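Local coordinates for protein zinc chaperone AztD (Citrobacter koseri, PDB 6CMK) that acts as a periplasmic zinc chaperone, binding zinc ions and passing one directly to the solute-binding protein AztC of the AztABCD transport system, at residues D32-H43 against Q391-G402. Numbering follows the deposited sequence.
Sequences DVTAWRLFIADH and QPFNIVAVGGSG
From Val-33 paired with Gly-402 to Phe-39 paired with Val-396, two antiparallel strands keep an unbroken ladder, Val-33 N to Gly-402 O spanning 2.9 Å, before a classic bulge sets Phe-393 and Asn-394 against Ala-41. Trp-36 has CG anti to its own carbonyl carbon (chi1 -66°), which helps lay the indole flat across the Gly-399 to Gly-400 peptide; Gly-399 CA sits 4.0 Å from the centroid of the six-membered ring as a CH-pi contact. Gly-399 has a phi of 142°, which glycine takes up easily, and having no side chain it lets the indole lie close against the backbone. Ile-40 lies alongside Ile-395, Ile-40 CG1 to Ile-395 CD1 4.0 Å, and Ile-40 CG2 meets Pro-392 CB at 3.7 Å; branched apolar residues suit these buried neighbouring places. On the other face, Val-398 CG2 touches the ring edge of Phe-39. Beyond the bulge, His-43 turns its edge to the Phe-393 face, planes at 72°, while Asp-42 OD2 accepts a hydrogen bond from Gln-391 N, 2.8 Å away. Pairing first strand with last is the Velcro closure of a beta-propeller. Strand 32-42 also pairs with strand 47-52, whereas the face bearing Ala-35 and Phe-39 packs on strand 88-100 of the next sheet.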
loop_
_atom_site.group_PDB
_atom_site.type_symbol
_atom_site.label_atom_id
_atom_site.label_comp_id
_atom_site.label_asym_id
_atom_site.label_seq_id
_atom_site.Cartn_x
_atom_site.Cartn_y
_atom_site.Cartn_z
ATOM N N ASP B 32 -16.206 -11.259 -2.711
ATOM C CA ASP B 32 -15.415 -10.069 -3.002
ATOM C C ASP B 32 -16.284 -8.848 -2.733
ATOM O O ASP B 32 -17.333 -8.684 -3.365
ATOM C CB ASP B 32 -14.943 -10.103 -4.457
ATOM C CG ASP B 32 -13.696 -9.300 -4.686
ATOM O OD1 ASP B 32 -13.775 -8.055 -4.644
ATOM O OD2 ASP B 32 -12.636 -9.920 -4.910
ATOM N N VAL B 33 -15.865 -7.997 -1.798
ATOM C CA VAL B 33 -16.721 -6.931 -1.294
ATOM C C VAL B 33 -16.050 -5.590 -1.525
ATOM O O VAL B 33 -14.880 -5.402 -1.174
ATOM C CB VAL B 33 -17.047 -7.115 0.196
ATOM C CG1 VAL B 33 -17.910 -5.956 0.685
ATOM C CG2 VAL B 33 -17.753 -8.440 0.399
ATOM N N THR B 34 -16.812 -4.664 -2.099
ATOM C CA THR B 34 -16.419 -3.275 -2.288
ATOM C C THR B 34 -17.178 -2.430 -1.279
ATOM O O THR B 34 -18.395 -2.575 -1.133
ATOM C CB THR B 34 -16.735 -2.797 -3.710
ATOM O OG1 THR B 34 -15.977 -3.552 -4.663
ATOM C CG2 THR B 34 -16.407 -1.320 -3.875
ATOM N N ALA B 35 -16.470 -1.550 -0.581
ATOM C CA ALA B 35 -17.150 -0.718 0.403
ATOM C C ALA B 35 -16.438 0.616 0.507
ATOM O O ALA B 35 -15.213 0.659 0.679
ATOM C CB ALA B 35 -17.208 -1.401 1.776
ATOM N N TRP B 36 -17.210 1.695 0.391
ATOM C CA TRP B 36 -16.704 3.049 0.558
ATOM C C TRP B 36 -17.714 3.859 1.359
ATOM O O TRP B 36 -18.926 3.691 1.195
ATOM C CB TRP B 36 -16.465 3.749 -0.778
ATOM C CG TRP B 36 -15.368 3.167 -1.644
ATOM C CD1 TRP B 36 -15.427 2.020 -2.376
ATOM C CD2 TRP B 36 -14.083 3.737 -1.897
ATOM N NE1 TRP B 36 -14.255 1.829 -3.067
ATOM C CE2 TRP B 36 -13.408 2.869 -2.785
ATOM C CE3 TRP B 36 -13.429 4.885 -1.456
ATOM C CZ2 TRP B 36 -12.126 3.125 -3.237
ATOM C CZ3 TRP B 36 -12.151 5.133 -1.912
ATOM C CH2 TRP B 36 -11.515 4.254 -2.790
ATOM N N ARG B 37 -17.209 4.753 2.207
ATOM C CA ARG B 37 -18.052 5.540 3.094
ATOM C C ARG B 37 -17.637 6.999 3.065
ATOM O O ARG B 37 -16.447 7.316 2.996
ATOM C CB ARG B 37 -17.982 4.993 4.514
ATOM C CG ARG B 37 -18.697 3.672 4.622
ATOM C CD ARG B 37 -18.457 2.974 5.931
ATOM N NE ARG B 37 -19.131 1.685 5.928
ATOM C CZ ARG B 37 -19.201 0.869 6.968
ATOM N NH1 ARG B 37 -18.627 1.199 8.112
ATOM N NH2 ARG B 37 -19.850 -0.283 6.859
ATOM N N LEU B 38 -18.638 7.873 3.089
ATOM C CA LEU B 38 -18.449 9.306 3.221
ATOM C C LEU B 38 -18.656 9.715 4.668
ATOM O O LEU B 38 -19.560 9.217 5.343
ATOM C CB LEU B 38 -19.443 10.087 2.360
ATOM C CG LEU B 38 -19.582 9.671 0.901
ATOM C CD1 LEU B 38 -20.697 10.490 0.230
ATOM C CD2 LEU B 38 -18.261 9.849 0.197
ATOM N N PHE B 39 -17.846 10.661 5.119
ATOM C CA PHE B 39 -18.014 11.288 6.420
ATOM C C PHE B 39 -18.171 12.777 6.175
ATOM O O PHE B 39 -17.302 13.398 5.557
ATOM C CB PHE B 39 -16.826 10.961 7.327
ATOM C CG PHE B 39 -16.704 9.496 7.604
ATOM C CD1 PHE B 39 -16.152 8.656 6.658
ATOM C CD2 PHE B 39 -17.205 8.950 8.770
ATOM C CE1 PHE B 39 -16.068 7.301 6.879
ATOM C CE2 PHE B 39 -17.120 7.591 9.001
ATOM C CZ PHE B 39 -16.554 6.772 8.054
ATOM N N ILE B 40 -19.299 13.334 6.618
ATOM C CA ILE B 40 -19.720 14.668 6.212
ATOM C C ILE B 40 -20.052 15.470 7.458
ATOM O O ILE B 40 -20.926 15.078 8.242
ATOM C CB ILE B 40 -20.930 14.628 5.269
ATOM C CG1 ILE B 40 -20.683 13.680 4.089
ATOM C CG2 ILE B 40 -21.223 16.021 4.751
ATOM C CD1 ILE B 40 -21.713 12.589 4.010
ATOM N N ALA B 41 -19.381 16.598 7.620
ATOM C CA ALA B 41 -19.611 17.480 8.753
ATOM C C ALA B 41 -20.538 18.623 8.358
ATOM O O ALA B 41 -20.387 19.226 7.291
ATOM C CB ALA B 41 -18.289 18.044 9.279
ATOM N N ASP B 42 -21.494 18.911 9.233
ATOM C CA ASP B 42 -22.387 20.045 9.051
ATOM C C ASP B 42 -21.651 21.332 9.385
ATOM O O ASP B 42 -20.807 21.365 10.284
ATOM C CB ASP B 42 -23.616 19.886 9.941
ATOM C CG ASP B 42 -24.729 20.837 9.571
ATOM O OD1 ASP B 42 -24.766 21.955 10.131
ATOM O OD2 ASP B 42 -25.547 20.466 8.707
ATOM N N HIS B 43 -21.969 22.400 8.651
ATOM C CA HIS B 43 -21.233 23.643 8.831
ATOM C C HIS B 43 -21.539 24.276 10.178
ATOM O O HIS B 43 -20.654 24.877 10.798
ATOM C CB HIS B 43 -21.555 24.642 7.721
ATOM C CG HIS B 43 -20.842 25.946 7.888
ATOM N ND1 HIS B 43 -21.397 27.012 8.561
ATOM C CD2 HIS B 43 -19.606 26.343 7.504
ATOM C CE1 HIS B 43 -20.540 28.016 8.568
ATOM N NE2 HIS B 43 -19.447 27.638 7.932
ATOM N N GLN B 391 -26.507 21.732 6.372
ATOM C CA GLN B 391 -25.528 22.352 5.487
ATOM C C GLN B 391 -24.330 21.417 5.406
ATOM O O GLN B 391 -23.297 21.651 6.056
ATOM C CB GLN B 391 -25.121 23.732 5.989
ATOM C CG GLN B 391 -26.188 24.770 5.776
ATOM C CD GLN B 391 -25.643 26.168 5.902
ATOM O OE1 GLN B 391 -25.789 26.992 4.999
ATOM N NE2 GLN B 391 -24.998 26.443 7.029
ATOM N N PRO B 392 -24.437 20.337 4.639
ATOM C CA PRO B 392 -23.291 19.437 4.491
ATOM C C PRO B 392 -22.107 20.206 3.936
ATOM O O PRO B 392 -22.217 20.901 2.922
ATOM C CB PRO B 392 -23.799 18.368 3.520
ATOM C CG PRO B 392 -24.928 19.019 2.788
ATOM C CD PRO B 392 -25.560 19.962 3.758
ATOM N N PHE B 393 -20.977 20.102 4.627
ATOM C CA PHE B 393 -19.848 20.986 4.372
ATOM C C PHE B 393 -18.569 20.181 4.152
ATOM O O PHE B 393 -18.275 19.784 3.020
ATOM C CB PHE B 393 -19.740 21.974 5.541
ATOM C CG PHE B 393 -18.648 22.985 5.408
ATOM C CD1 PHE B 393 -18.381 23.600 4.202
ATOM C CD2 PHE B 393 -17.915 23.354 6.518
ATOM C CE1 PHE B 393 -17.371 24.541 4.095
ATOM C CE2 PHE B 393 -16.915 24.291 6.420
ATOM C CZ PHE B 393 -16.639 24.888 5.213
ATOM N N ASN B 394 -17.806 19.918 5.210
ATOM C CA ASN B 394 -16.570 19.158 5.070
ATOM C C ASN B 394 -16.853 17.683 4.812
ATOM O O ASN B 394 -17.789 17.103 5.362
ATOM C CB ASN B 394 -15.707 19.291 6.325
ATOM C CG ASN B 394 -15.205 20.700 6.544
ATOM O OD1 ASN B 394 -15.297 21.249 7.649
ATOM N ND2 ASN B 394 -14.681 21.303 5.495
ATOM N N ILE B 395 -16.015 17.065 3.986
ATOM C CA ILE B 395 -16.265 15.692 3.572
ATOM C C ILE B 395 -14.937 14.972 3.369
ATOM O O ILE B 395 -13.980 15.524 2.814
ATOM C CB ILE B 395 -17.151 15.663 2.301
ATOM C CG1 ILE B 395 -17.433 14.224 1.867
ATOM C CG2 ILE B 395 -16.506 16.448 1.161
ATOM C CD1 ILE B 395 -18.512 14.140 0.794
ATOM N N VAL B 396 -14.876 13.731 3.851
ATOM C CA VAL B 396 -13.784 12.819 3.528
ATOM C C VAL B 396 -14.391 11.458 3.213
ATOM O O VAL B 396 -15.525 11.155 3.589
ATOM C CB VAL B 396 -12.723 12.693 4.649
ATOM C CG1 VAL B 396 -12.030 14.039 4.886
ATOM C CG2 VAL B 396 -13.341 12.143 5.939
ATOM N N ALA B 397 -13.619 10.640 2.499
ATOM C CA ALA B 397 -14.064 9.327 2.047
ATOM C C ALA B 397 -12.980 8.290 2.301
ATOM O O ALA B 397 -11.794 8.574 2.130
ATOM C CB ALA B 397 -14.388 9.331 0.549
ATOM N N VAL B 398 -13.392 7.082 2.681
ATOM C CA VAL B 398 -12.478 5.949 2.806
ATOM C C VAL B 398 -13.091 4.744 2.105
ATOM O O VAL B 398 -14.293 4.695 1.835
ATOM C CB VAL B 398 -12.162 5.585 4.280
ATOM C CG1 VAL B 398 -11.575 6.777 5.025
ATOM C CG2 VAL B 398 -13.398 5.035 5.001
ATOM N N GLY B 399 -12.256 3.751 1.830
ATOM C CA GLY B 399 -12.778 2.498 1.324
ATOM C C GLY B 399 -11.884 1.890 0.266
ATOM O O GLY B 399 -10.768 2.341 0.025
ATOM N N GLY B 400 -12.421 0.860 -0.373
ATOM C CA GLY B 400 -11.715 0.024 -1.341
ATOM C C GLY B 400 -12.456 -1.297 -1.504
ATOM O O GLY B 400 -13.664 -1.365 -1.318
ATOM N N SER B 401 -11.712 -2.354 -1.817
ATOM C CA SER B 401 -12.356 -3.658 -1.912
ATOM C C SER B 401 -11.388 -4.739 -1.454
ATOM O O SER B 401 -10.173 -4.544 -1.417
ATOM C CB SER B 401 -12.860 -3.941 -3.336
ATOM O OG SER B 401 -11.800 -4.307 -4.203
ATOM N N GLY B 402 -11.949 -5.878 -1.074
ATOM C CA GLY B 402 -11.119 -6.978 -0.627
ATOM C C GLY B 402 -11.921 -8.254 -0.577
ATOM O O GLY B 402 -13.126 -8.273 -0.833
HETATM O O HOH W 1 -12.818 -6.061 -5.994
#